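PDB 3LVS: farnesyl diphosphate synthase from Rhodobacter capsulatus, which probably makes farnesyl diphosphate by head-to-tail condensation of isopentenyl diphosphate with shorter allylic diphosphates. Local coordinates for residues 10-15 and 42-47; 49-54 and 63-68. One frame throughout, in Å; residues are numbered along the deposited sequence.

Contact 1 (10-15 and 42-47); sequences EIQDAV and GKRLRA. With PO4 (phosphate ion), chain E.
Gln12 reaches from helix 3-24 to the backbone of Lys43, and its side-chain amide makes the one direct hydrogen bond between 10-15 and 42-47: NE2 gives a proton to Lys43 O at 2.7 Å. The bond is nearly straight, 175° at the hydrogen, and the acceptor lies in the plane of the Gln12 amide, but the donor stands 36° above the carbonyl plane of Lys43. An alanine here has no amide to offer, which would probably leave Lys43 O without this donor and the turn before helix 45-55 less firmly tied to helix 3-24. A second polar link runs through a water, which donates to Gln12 O at 2.9 Å and accepts from Arg44 NE, arriving at the edge of the guanidinium.

Apolar packing accompanies these bonds. The aliphatic stems of Gln12 and Arg44 meet at their CG atoms, 4.0 Å apart. Val15 divides its two methyls: CG1, anti to the backbone N (chi1 169°), lies over one face of the Arg44 guanidinium, toward its rim, 3.5 Å from NE, while CG2 turns to Ala47 CB at 3.8 Å. The two terminal nitrogens of Arg44 are engaged by a salt bridge from NH1 to Glu72 and a bond from NH2 to Ala39 O, so the group is probably well fixed in rotation.

On the far side of the turn a phosphate ion, probably from the crystallisation liquor, takes the backbone N-H of Lys43 on O4 at 3.1 Å and is also hydrogen-bonded to His75 NE2 of helix 61-82. Gly42, Lys43 and Arg44 form the Gly-Lys-Arg motif of the isoprenyl diphosphate synthases, and the ion's position is consistent with the pocket that holds the diphosphate of isopentenyl diphosphate in relatives.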
loop_
_atom_site.group_PDB
_atom_site.type_symbol
_atom_site.label_atom_id
_atom_site.label_comp_id
_atom_site.label_asym_id
_atom_site.label_seq_id
_atom_site.Cartn_x
_atom_site.Cartn_y
_atom_site.Cartn_z
ATOM N N GLU B 10 -13.318 -11.668 23.062
ATOM C CA GLU B 10 -13.371 -10.224 23.323
ATOM C C GLU B 10 -12.706 -9.403 22.225
ATOM O O GLU B 10 -13.242 -8.387 21.790
ATOM C CB GLU B 10 -12.681 -9.885 24.645
ATOM C CG GLU B 10 -13.550 -10.038 25.872
ATOM C CD GLU B 10 -12.736 -10.085 27.158
ATOM O OE1 GLU B 10 -13.212 -10.719 28.128
ATOM O OE2 GLU B 10 -11.624 -9.501 27.198
ATOM N N ILE B 11 -11.525 -9.847 21.807
ATOM C CA ILE B 11 -10.709 -9.116 20.846
ATOM C C ILE B 11 -11.381 -9.187 19.474
ATOM O O ILE B 11 -11.491 -8.181 18.785
ATOM C CB ILE B 11 -9.238 -9.613 20.864
ATOM C CG1 ILE B 11 -8.541 -9.050 22.106
ATOM C CG2 ILE B 11 -8.472 -9.195 19.589
ATOM C CD1 ILE B 11 -7.180 -9.647 22.393
ATOM N N GLN B 12 -11.899 -10.362 19.133
ATOM C CA GLN B 12 -12.664 -10.546 17.910
ATOM C C GLN B 12 -13.871 -9.610 17.833
ATOM O O GLN B 12 -14.095 -8.987 16.797
ATOM C CB GLN B 12 -13.107 -11.998 17.774
ATOM C CG GLN B 12 -11.964 -12.952 17.534
ATOM C CD GLN B 12 -12.405 -14.382 17.497
ATOM O OE1 GLN B 12 -13.449 -14.744 18.047
ATOM N NE2 GLN B 12 -11.619 -15.217 16.835
ATOM N N ASP B 13 -14.623 -9.504 18.929
ATOM C CA ASP B 13 -15.776 -8.607 19.009
ATOM C C ASP B 13 -15.388 -7.139 18.861
ATOM O O ASP B 13 -15.996 -6.417 18.079
ATOM C CB ASP B 13 -16.564 -8.841 20.303
ATOM C CG ASP B 13 -17.334 -10.170 20.288
ATOM O OD1 ASP B 13 -17.453 -10.794 19.216
ATOM O OD2 ASP B 13 -17.808 -10.604 21.354
ATOM N N ALA B 14 -14.366 -6.708 19.594
ATOM C CA ALA B 14 -13.899 -5.323 19.502
ATOM C C ALA B 14 -13.362 -4.964 18.109
ATOM O O ALA B 14 -13.579 -3.843 17.633
ATOM C CB ALA B 14 -12.856 -5.026 20.582
ATOM N N VAL B 15 -12.685 -5.917 17.458
ATOM C CA VAL B 15 -12.058 -5.669 16.153
ATOM C C VAL B 15 -13.112 -5.498 15.062
ATOM O O VAL B 15 -13.020 -4.576 14.253
ATOM C CB VAL B 15 -11.006 -6.765 15.783
ATOM C CG1 VAL B 15 -10.561 -6.644 14.323
ATOM C CG2 VAL B 15 -9.793 -6.663 16.699
ATOM N N GLY B 42 -13.017 -13.700 10.148
ATOM C CA GLY B 42 -11.648 -14.178 10.341
ATOM C C GLY B 42 -11.414 -14.443 11.816
ATOM O O GLY B 42 -12.187 -13.983 12.666
ATOM N N LYS B 43 -10.357 -15.185 12.133
ATOM C CA LYS B 43 -10.056 -15.514 13.531
ATOM C C LYS B 43 -9.411 -14.352 14.309
ATOM O O LYS B 43 -9.393 -14.368 15.540
ATOM C CB LYS B 43 -9.198 -16.784 13.626
ATOM C CG LYS B 43 -9.933 -18.087 13.274
ATOM C CD LYS B 43 -9.155 -19.347 13.720
ATOM C CE LYS B 43 -8.040 -19.748 12.743
ATOM N NZ LYS B 43 -8.553 -20.163 11.400
ATOM N N ARG B 44 -8.893 -13.360 13.579
ATOM C CA ARG B 44 -8.241 -12.149 14.132
ATOM C C ARG B 44 -6.959 -12.438 14.903
ATOM O O ARG B 44 -6.580 -11.679 15.796
ATOM C CB ARG B 44 -9.201 -11.300 14.998
ATOM C CG ARG B 44 -10.548 -10.971 14.365
ATOM C CD ARG B 44 -10.343 -10.244 13.060
ATOM N NE ARG B 44 -11.533 -9.535 12.615
ATOM C CZ ARG B 44 -11.581 -8.798 11.510
ATOM N NH1 ARG B 44 -10.506 -8.675 10.734
ATOM N NH2 ARG B 44 -12.699 -8.183 11.180
ATOM N N LEU B 45 -6.273 -13.512 14.530
ATOM C CA LEU B 45 -5.058 -13.925 15.212
ATOM C C LEU B 45 -3.965 -12.876 15.158
ATOM O O LEU B 45 -3.205 -12.751 16.099
ATOM C CB LEU B 45 -4.557 -15.267 14.676
ATOM C CG LEU B 45 -5.530 -16.438 14.954
ATOM C CD1 LEU B 45 -5.153 -17.697 14.169
ATOM C CD2 LEU B 45 -5.693 -16.765 16.456
ATOM N N ARG B 46 -3.895 -12.111 14.076
ATOM C CA ARG B 46 -2.880 -11.059 13.969
ATOM C C ARG B 46 -3.236 -9.824 14.821
ATOM O O ARG B 46 -2.350 -9.195 15.416
ATOM C CB ARG B 46 -2.625 -10.712 12.501
ATOM C CG ARG B 46 -2.031 -11.882 11.693
ATOM C CD ARG B 46 -2.280 -11.738 10.195
ATOM N NE ARG B 46 -1.792 -12.897 9.446
ATOM C CZ ARG B 46 -2.487 -14.013 9.233
ATOM N NH1 ARG B 46 -1.925 -15.003 8.544
ATOM N NH2 ARG B 46 -3.734 -14.149 9.707
ATOM N N ALA B 47 -4.529 -9.492 14.871
ATOM C CA ALA B 47 -5.059 -8.473 15.785
ATOM C C ALA B 47 -4.790 -8.850 17.250
ATOM O O ALA B 47 -4.321 -8.014 18.035
ATOM C CB ALA B 47 -6.568 -8.272 15.554
HETATM P P PO4 E . -8.678 -15.507 8.389
HETATM O O1 PO4 E . -8.760 -14.033 8.060
HETATM O O2 PO4 E . -10.007 -16.173 8.105
HETATM O O3 PO4 E . -7.605 -16.130 7.526
HETATM O O4 PO4 E . -8.360 -15.721 9.850
HETATM O O HOH W 1 -13.934 -10.087 14.161
#

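Contact 2 (49-54 and 63-68); sequences LAIESA and QAMPAA
Ile51 projects from helix 45-55 against the alanine-rich side of helix 61-82. From CB the chain leaves with CG1 beside the backbone N (chi1 -75°), which carries this branch toward the second helix. CG1 then sits 3.9 Å from Ala68 CB and 4.2 Å from Ala64 CB, lodged against two methyls one helical turn apart. At the tip, CD1 closes to 3.7 Å on Ala68 CB and meets Met65 CE at 4.1 Å; the Met65 CB points away from 49-54, and the bend at chi2 helps bring its methyl back.

Alanines make up the rest. Ala50 CB rests on the backbone of Ala68, 3.9 Å from CA, and Ala54 CB meets Ala64 CB at 3.7 Å. Such small residues let the axes of 49-54 and 63-68 approach to 8.7 Å, the two segments running roughly antiparallel with 148° between their directions. No hydrogen bond joins the segments; the contact is purely apolar.

Around this pair, helix 3-24 lies against Ile51 and Met65 through Ile11, Ala14 and Val15. Leu49 and Ala50 lean on helix 169-195, and Leu49 also touches helix 200-222, placing helix 45-55 within the all-helical bundle of the prenyl synthase fold.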
loop_
_atom_site.group_PDB
_atom_site.type_symbol
_atom_site.label_atom_id
_atom_site.label_comp_id
_atom_site.label_asym_id
_atom_site.label_seq_id
_atom_site.Cartn_x
_atom_site.Cartn_y
_atom_site.Cartn_z
ATOM N N LEU B 49 -2.398 -10.820 18.353
ATOM C CA LEU B 49 -0.968 -10.663 18.611
ATOM C C LEU B 49 -0.591 -9.217 18.870
ATOM O O LEU B 49 0.132 -8.936 19.825
ATOM C CB LEU B 49 -0.141 -11.249 17.466
ATOM C CG LEU B 49 -0.164 -12.775 17.317
ATOM C CD1 LEU B 49 0.331 -13.215 15.941
ATOM C CD2 LEU B 49 0.641 -13.432 18.403
ATOM N N ALA B 50 -1.102 -8.308 18.033
ATOM C CA ALA B 50 -0.878 -6.860 18.193
ATOM C C ALA B 50 -1.370 -6.314 19.543
ATOM O O ALA B 50 -0.655 -5.574 20.218
ATOM C CB ALA B 50 -1.504 -6.073 17.027
ATOM N N ILE B 51 -2.578 -6.710 19.933
ATOM C CA ILE B 51 -3.189 -6.217 21.157
ATOM C C ILE B 51 -2.510 -6.822 22.394
ATOM O O ILE B 51 -2.136 -6.082 23.321
ATOM C CB ILE B 51 -4.729 -6.424 21.137
ATOM C CG1 ILE B 51 -5.368 -5.394 20.199
ATOM C CG2 ILE B 51 -5.325 -6.266 22.523
ATOM C CD1 ILE B 51 -6.724 -5.806 19.632
ATOM N N GLU B 52 -2.302 -8.144 22.377
ATOM C CA GLU B 52 -1.653 -8.837 23.495
ATOM C C GLU B 52 -0.192 -8.460 23.689
ATOM O O GLU B 52 0.255 -8.350 24.825
ATOM C CB GLU B 52 -1.827 -10.351 23.408
ATOM C CG GLU B 52 -3.282 -10.829 23.461
ATOM C CD GLU B 52 -4.092 -10.213 24.596
ATOM O OE1 GLU B 52 -4.664 -9.112 24.416
ATOM O OE2 GLU B 52 -4.177 -10.841 25.669
ATOM N N SER B 53 0.544 -8.246 22.602
ATOM C CA SER B 53 1.918 -7.719 22.719
ATOM C C SER B 53 1.967 -6.272 23.228
ATOM O O SER B 53 2.963 -5.851 23.844
ATOM C CB SER B 53 2.678 -7.831 21.401
ATOM O OG SER B 53 2.068 -7.085 20.354
ATOM N N ALA B 54 0.916 -5.507 22.926
ATOM C CA ALA B 54 0.739 -4.181 23.502
ATOM C C ALA B 54 0.460 -4.251 25.007
ATOM O O ALA B 54 1.130 -3.566 25.778
ATOM C CB ALA B 54 -0.342 -3.404 22.772
ATOM N N GLN B 63 -5.516 2.069 22.849
ATOM C CA GLN B 63 -4.293 2.663 22.250
ATOM C C GLN B 63 -3.721 1.771 21.130
ATOM O O GLN B 63 -3.079 2.254 20.197
ATOM C CB GLN B 63 -3.233 2.956 23.303
ATOM C CG GLN B 63 -1.947 3.614 22.710
ATOM C CD GLN B 63 -0.925 4.007 23.741
ATOM O OE1 GLN B 63 -1.176 3.935 24.938
ATOM N NE2 GLN B 63 0.244 4.450 23.279
ATOM N N ALA B 64 -4.017 0.475 21.213
ATOM C CA ALA B 64 -3.493 -0.530 20.291
ATOM C C ALA B 64 -4.382 -0.807 19.071
ATOM O O ALA B 64 -3.878 -1.287 18.058
ATOM C CB ALA B 64 -3.213 -1.837 21.046
ATOM N N MET B 65 -5.688 -0.527 19.173
ATOM C CA MET B 65 -6.650 -0.786 18.083
ATOM C C MET B 65 -6.170 -0.397 16.679
ATOM O O MET B 65 -6.242 -1.228 15.785
ATOM C CB MET B 65 -8.016 -0.142 18.349
ATOM C CG MET B 65 -9.169 -1.133 18.440
ATOM S SD MET B 65 -8.992 -2.655 17.477
ATOM C CE MET B 65 -9.999 -3.662 18.550
ATOM N N PRO B 66 -5.650 0.844 16.488
ATOM C CA PRO B 66 -5.252 1.197 15.116
ATOM C C PRO B 66 -4.170 0.296 14.488
ATOM O O PRO B 66 -4.183 0.095 13.272
ATOM C CB PRO B 66 -4.754 2.643 15.253
ATOM C CG PRO B 66 -5.496 3.184 16.434
ATOM C CD PRO B 66 -5.562 2.022 17.384
ATOM N N ALA B 67 -3.276 -0.250 15.309
ATOM C CA ALA B 67 -2.270 -1.198 14.852
ATOM C C ALA B 67 -2.866 -2.589 14.595
ATOM O O ALA B 67 -2.498 -3.258 13.632
ATOM C CB ALA B 67 -1.120 -1.286 15.856
ATOM N N ALA B 68 -3.767 -3.031 15.460
ATOM C CA ALA B 68 -4.492 -4.275 15.216
ATOM C C ALA B 68 -5.325 -4.211 13.933
ATOM O O ALA B 68 -5.356 -5.163 13.168
ATOM C CB ALA B 68 -5.357 -4.614 16.393
#

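How the contacts relate
From the N terminus the chain runs along helix 3-24, turns through helix 30-38 and comes back at 42-47, where contact 1 closes a loop of 26 intervening residues. It continues directly into helix 45-55 and, after a connection of eight residues between 54 and 63, contact 2 closes the next, smaller loop. The two follow in series, neither nested nor crossed, and share helix 45-55, so that helices 3-24, 45-55 and 61-82 pack as one group. They also touch directly: Met65 CE lies 3.5 Å from Val15 CG2, and Ile11 CG2 is 3.8 Å from Ile51 CD1, bringing the first helix against both later ones.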